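Long-range contacts in 1-carboxybiuret hydrolase subunit AtzE (Pseudomonas sp., PDB 6C62), which hydrolyses 1-carboxybiuret to urea-1,3-dicarboxylate and ammonia, a step in the bacterial degradation of the herbicide atrazine: residues 373-378 against 424-429; 415-420 against 452-457. One frame throughout, in Å; residues are numbered along the deposited sequence. Where two conformers were deposited one is given.

How the interactions relate
Interaction 1 and interaction 2 lie side by side at one end of two neighbouring antiparallel strands, 411-416 and 426-432, with their centres about 10 Å apart. Their segments alternate along the chain, so the turn between the two strands is held from both flanks: residues 373-378 meet its second arm and residues 452-457 its first. The contacts also touch directly. Thr-416 OG1 lies 2.8 Å from Ile-426 O, a probable hydrogen bond, and Pro-425 CD packs 3.5 Å from Trp-417 CZ3. Both lie away from the probable catalytic residues Lys-74, Ser-150 and Ser-174, which places them in the scaffold of the amidase fold.

Interaction 1: 373-378 against 424-429; sequences PISAPA and MPIGVQ
Ser-375 and the backbone carbonyl of Pro-425 form the polar centre of this contact: in the conformer given, Ser-375 OG donates to Pro-425 O at 2.6 Å. The hydroxyl sits above the carbonyl plane, 50° out of it, and not on a lone pair. With OG anti to its own carbonyl carbon (chi1 -72°), the hydroxyl is directed toward 424-429, onto Pro-425 O. Pro-425 O takes a second bond from water 1 at 2.7 Å, and that water in turn accepts from Ala-376 N at 3.1 Å, so one carbonyl is tied directly and through water to two consecutive residues of 373-378.

Apolar groups flank the bond. Ile-426 places CG1 anti to its backbone N (chi1 -157°), and CD1 reaches Ile-374 C at 3.6 Å, meeting the backbone rather than a side chain. Past the serine, Met-424 CB lies 3.9 Å from Ser-375 CB; the methionine chain then bends at chi2 and chi3, which carries CE to 4.0 Å from Ala-376 CB.

In the next shell, Asn-421 ND2 hydrogen-bonds both Ser-375 OG and Met-424 O, linking the two segments again, while Ala-272 and Ala-275 of helix 270-283 pack on Ile-426. The contact thus fastens the loop that follows strand 366-370 to the start of strand 426-432, its antiparallel neighbour in the large mixed sheet of the amidase fold.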
loop_
_atom_site.group_PDB
_atom_site.type_symbol
_atom_site.label_atom_id
_atom_site.label_comp_id
_atom_site.label_asym_id
_atom_site.label_seq_id
_atom_site.Cartn_x
_atom_site.Cartn_y
_atom_site.Cartn_z
ATOM N N PRO A 373 -6.228 -22.454 20.124
ATOM C CA PRO A 373 -7.158 -23.601 20.021
ATOM C C PRO A 373 -7.033 -24.584 21.178
ATOM O O PRO A 373 -8.019 -25.195 21.545
ATOM C CB PRO A 373 -6.793 -24.269 18.709
ATOM C CG PRO A 373 -5.784 -23.416 18.062
ATOM C CD PRO A 373 -5.235 -22.450 19.052
ATOM N N ILE A 374 -5.834 -24.688 21.748
ATOM C CA ILE A 374 -5.513 -25.531 22.864
ATOM C C ILE A 374 -4.481 -24.812 23.787
ATOM O O ILE A 374 -3.886 -23.786 23.401
ATOM C CB ILE A 374 -4.841 -26.850 22.371
ATOM C CG1 ILE A 374 -3.604 -26.557 21.504
ATOM C CG2 ILE A 374 -5.775 -27.699 21.515
ATOM C CD1 ILE A 374 -2.666 -27.720 21.348
ATOM N N SER A 375 -4.252 -25.379 24.964
ATOM C CA SER A 375 -3.176 -24.938 25.858
ATOM C C SER A 375 -1.816 -25.450 25.386
ATOM O O SER A 375 -1.745 -26.228 24.429
ATOM C CB SER A 375 -3.457 -25.421 27.280
ATOM O OG SER A 375 -4.532 -24.671 27.788
ATOM N N ALA A 376 -0.741 -25.057 26.073
ATOM C CA ALA A 376 0.589 -25.269 25.583
ATOM C C ALA A 376 0.922 -26.747 25.297
ATOM O O ALA A 376 0.816 -27.566 26.192
ATOM C CB ALA A 376 1.600 -24.688 26.541
ATOM N N PRO A 377 1.300 -27.077 24.041
ATOM C CA PRO A 377 1.765 -28.414 23.766
ATOM C C PRO A 377 3.215 -28.630 24.216
ATOM O O PRO A 377 3.912 -27.641 24.622
ATOM C CB PRO A 377 1.615 -28.513 22.265
ATOM C CG PRO A 377 1.783 -27.139 21.775
ATOM C CD PRO A 377 1.065 -26.315 22.797
ATOM N N ALA A 378 3.650 -29.888 24.192
ATOM C CA ALA A 378 5.041 -30.235 24.533
ATOM C C ALA A 378 6.012 -29.563 23.560
ATOM O O ALA A 378 5.747 -29.434 22.393
ATOM C CB ALA A 378 5.246 -31.781 24.471
ATOM N N MET A 424 -3.268 -26.234 33.083
ATOM C CA MET A 424 -2.625 -25.252 32.177
ATOM C C MET A 424 -3.591 -24.131 31.811
ATOM O O MET A 424 -4.820 -24.345 31.712
ATOM C CB MET A 424 -2.066 -25.928 30.926
ATOM C CG MET A 424 -0.911 -26.895 31.165
ATOM S SD MET A 424 0.537 -26.112 31.890
ATOM C CE MET A 424 1.243 -25.219 30.503
ATOM N N PRO A 425 -3.061 -22.913 31.619
ATOM C CA PRO A 425 -3.988 -21.826 31.284
ATOM C C PRO A 425 -4.373 -21.778 29.771
ATOM O O PRO A 425 -3.770 -22.445 28.932
ATOM C CB PRO A 425 -3.204 -20.573 31.677
ATOM C CG PRO A 425 -1.810 -20.944 31.388
ATOM C CD PRO A 425 -1.677 -22.443 31.710
ATOM N N ILE A 426 -5.379 -20.972 29.484
ATOM C CA ILE A 426 -5.742 -20.626 28.124
ATOM C C ILE A 426 -6.363 -19.248 28.138
ATOM O O ILE A 426 -7.044 -18.873 29.075
ATOM C CB ILE A 426 -6.610 -21.724 27.478
ATOM C CG1 ILE A 426 -6.518 -21.672 25.970
ATOM C CG2 ILE A 426 -8.032 -21.614 27.958
ATOM C CD1 ILE A 426 -7.075 -22.909 25.300
ATOM N N GLY A 427 -6.051 -18.435 27.133
ATOM C CA GLY A 427 -6.474 -17.062 27.126
ATOM C C GLY A 427 -7.766 -16.839 26.365
ATOM O O GLY A 427 -8.141 -17.652 25.483
ATOM N N VAL A 428 -8.422 -15.721 26.693
ATOM C CA VAL A 428 -9.564 -15.255 25.938
ATOM C C VAL A 428 -9.244 -13.910 25.290
ATOM O O VAL A 428 -8.737 -12.998 25.963
ATOM C CB VAL A 428 -10.807 -15.158 26.873
ATOM C CG1 VAL A 428 -10.679 -14.048 27.874
ATOM C CG2 VAL A 428 -12.048 -14.888 26.075
ATOM N N GLN A 429 -9.590 -13.769 24.006
ATOM C CA GLN A 429 -9.488 -12.483 23.297
ATOM C C GLN A 429 -10.752 -11.650 23.562
ATOM O O GLN A 429 -11.882 -12.123 23.327
ATOM C CB GLN A 429 -9.376 -12.692 21.785
ATOM C CG GLN A 429 -8.168 -13.481 21.315
ATOM C CD GLN A 429 -8.035 -13.493 19.799
ATOM O OE1 GLN A 429 -7.460 -12.556 19.222
ATOM N NE2 GLN A 429 -8.517 -14.563 19.136
HETATM O O HOH W 1 -1.165 -23.162 28.432
#

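Interaction 2: 415-420 against 452-457; sequences PTWPGE and IARLKC
Trp-417 NE1 donates to Arg-454 O at 2.8 Å with an N-H...O angle of 166°; the acceptor lies almost in the indole plane but is approached from above its own carbonyl plane. Next to it Arg-454 N donates to Pro-415 O at 3.0 Å, less straight at 144°, so the backbone of Arg-454 is bonded through both its N and its O. Water 2 joins Trp-417 N to Ile-452 O, at 2.8 Å from each.

Lys-456 runs extended across one indole face, its CD 3.6 Å from the centroid of the six-membered ring in a CH-pi contact. Arg-454 CB points away from 415-420, but with CG between backbone N and carbonyl carbon the guanidinium returns to lay a face over Trp-417 CD1, the planes 39° apart; its NH1 bonds Gly-451 O. A leucine in place of Trp-417 would probably leave Arg-454 O without its indole donor and the Lys-456 chain without a flat surface to lie on.

Farther out, His-141 stands edge-to-face with Trp-417, and Trp-185 of strand 185-188 touches Pro-415, Ala-453 and Leu-455. Ile-452 rests on helix 270-283, and the touching parts, 415-417 and 452-456, run nearly at right angles where the C-terminal tail after helix 437-449 passes the end of strand 411-416.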
loop_
_atom_site.group_PDB
_atom_site.type_symbol
_atom_site.label_atom_id
_atom_site.label_comp_id
_atom_site.label_asym_id
_atom_site.label_seq_id
_atom_site.Cartn_x
_atom_site.Cartn_y
_atom_site.Cartn_z
ATOM N N PRO A 415 -6.023 -14.016 30.857
ATOM C CA PRO A 415 -5.612 -15.385 31.226
ATOM C C PRO A 415 -6.683 -16.085 32.105
ATOM O O PRO A 415 -7.145 -15.476 33.070
ATOM C CB PRO A 415 -4.318 -15.166 31.991
ATOM C CG PRO A 415 -4.508 -13.813 32.626
ATOM C CD PRO A 415 -5.319 -12.997 31.638
ATOM N N THR A 416 -7.135 -17.263 31.691
ATOM C CA THR A 416 -8.112 -18.063 32.427
ATOM C C THR A 416 -7.595 -19.492 32.617
ATOM O O THR A 416 -6.560 -19.905 32.023
ATOM C CB THR A 416 -9.480 -18.132 31.715
ATOM O OG1 THR A 416 -9.376 -19.009 30.616
ATOM C CG2 THR A 416 -9.957 -16.758 31.192
ATOM N N TRP A 417 -8.277 -20.228 33.504
ATOM C CA TRP A 417 -7.761 -21.486 34.028
ATOM C C TRP A 417 -8.905 -22.509 33.960
ATOM O O TRP A 417 -9.541 -22.766 34.951
ATOM C CB TRP A 417 -7.227 -21.305 35.447
ATOM C CG TRP A 417 -6.048 -20.355 35.458
ATOM C CD1 TRP A 417 -6.094 -18.999 35.549
ATOM C CD2 TRP A 417 -4.689 -20.697 35.319
ATOM N NE1 TRP A 417 -4.837 -18.477 35.510
ATOM C CE2 TRP A 417 -3.945 -19.498 35.350
ATOM C CE3 TRP A 417 -4.002 -21.912 35.137
ATOM C CZ2 TRP A 417 -2.545 -19.478 35.228
ATOM C CZ3 TRP A 417 -2.607 -21.888 35.053
ATOM C CH2 TRP A 417 -1.906 -20.676 35.087
ATOM N N PRO A 418 -9.184 -23.050 32.761
ATOM C CA PRO A 418 -10.283 -24.021 32.647
ATOM C C PRO A 418 -9.979 -25.397 33.335
ATOM O O PRO A 418 -8.821 -25.827 33.455
ATOM C CB PRO A 418 -10.520 -24.120 31.122
ATOM C CG PRO A 418 -9.193 -23.775 30.523
ATOM C CD PRO A 418 -8.431 -22.907 31.500
ATOM N N GLY A 419 -11.056 -26.049 33.780
ATOM C CA GLY A 419 -10.971 -27.223 34.629
ATOM C C GLY A 419 -10.396 -28.531 34.119
ATOM O O GLY A 419 -9.777 -29.270 34.896
ATOM N N GLU A 420 -10.609 -28.891 32.878
ATOM C CA GLU A 420 -10.289 -30.300 32.518
ATOM C C GLU A 420 -8.946 -30.368 31.785
ATOM O O GLU A 420 -8.821 -31.036 30.797
ATOM C CB GLU A 420 -11.455 -30.893 31.700
ATOM C CG GLU A 420 -11.765 -32.363 32.013
ATOM C CD GLU A 420 -12.422 -32.568 33.379
ATOM O OE1 GLU A 420 -13.218 -31.698 33.769
ATOM O OE2 GLU A 420 -12.154 -33.589 34.067
ATOM N N ILE A 452 -12.156 -14.534 37.493
ATOM C CA ILE A 452 -12.140 -15.383 36.304
ATOM C C ILE A 452 -10.814 -15.298 35.516
ATOM O O ILE A 452 -10.323 -16.304 35.022
ATOM C CB ILE A 452 -13.293 -15.016 35.358
ATOM C CG1 ILE A 452 -14.661 -15.332 36.025
ATOM C CG2 ILE A 452 -13.182 -15.754 34.023
ATOM C CD1 ILE A 452 -14.811 -16.780 36.470
ATOM N N ALA A 453 -10.296 -14.086 35.363
ATOM C CA ALA A 453 -8.988 -13.839 34.749
ATOM C C ALA A 453 -7.977 -13.525 35.823
ATOM O O ALA A 453 -8.164 -12.560 36.590
ATOM C CB ALA A 453 -9.075 -12.695 33.732
ATOM N N ARG A 454 -6.882 -14.286 35.846
ATOM C CA ARG A 454 -5.843 -14.124 36.873
ATOM C C ARG A 454 -4.575 -14.850 36.470
ATOM O O ARG A 454 -4.590 -15.675 35.592
ATOM C CB ARG A 454 -6.338 -14.687 38.208
ATOM C CG ARG A 454 -6.762 -16.134 38.134
ATOM C CD ARG A 454 -7.285 -16.659 39.485
ATOM N NE ARG A 454 -7.379 -18.124 39.484
ATOM C CZ ARG A 454 -8.334 -18.841 38.887
ATOM N NH1 ARG A 454 -9.350 -18.286 38.168
ATOM N NH2 ARG A 454 -8.251 -20.173 38.947
ATOM N N LEU A 455 -3.483 -14.550 37.142
ATOM C CA LEU A 455 -2.222 -15.296 37.014
ATOM C C LEU A 455 -2.204 -16.386 38.061
ATOM O O LEU A 455 -3.005 -16.393 38.954
ATOM C CB LEU A 455 -1.010 -14.380 37.271
ATOM C CG LEU A 455 -0.358 -13.717 36.047
ATOM C CD1 LEU A 455 -1.290 -12.709 35.457
ATOM C CD2 LEU A 455 0.988 -13.099 36.359
ATOM N N LYS A 456 -1.287 -17.308 37.990
ATOM C CA LYS A 456 -1.127 -18.205 39.156
ATOM C C LYS A 456 0.296 -18.029 39.643
ATOM O O LYS A 456 1.210 -18.411 38.939
ATOM C CB LYS A 456 -1.521 -19.621 38.756
ATOM C CG LYS A 456 -3.017 -19.871 38.997
ATOM C CD LYS A 456 -3.351 -21.362 38.752
ATOM C CE LYS A 456 -4.776 -21.666 39.142
ATOM N NZ LYS A 456 -5.277 -22.870 38.429
ATOM N N CYS A 457 0.465 -17.298 40.743
ATOM C CA CYS A 457 1.798 -16.938 41.255
ATOM C C CYS A 457 1.901 -17.312 42.714
ATOM O O CYS A 457 1.380 -18.334 43.126
ATOM C CB CYS A 457 2.108 -15.430 41.093
ATOM S SG CYS A 457 0.730 -14.291 41.394
HETATM O O HOH W 2 -10.279 -19.076 35.090
#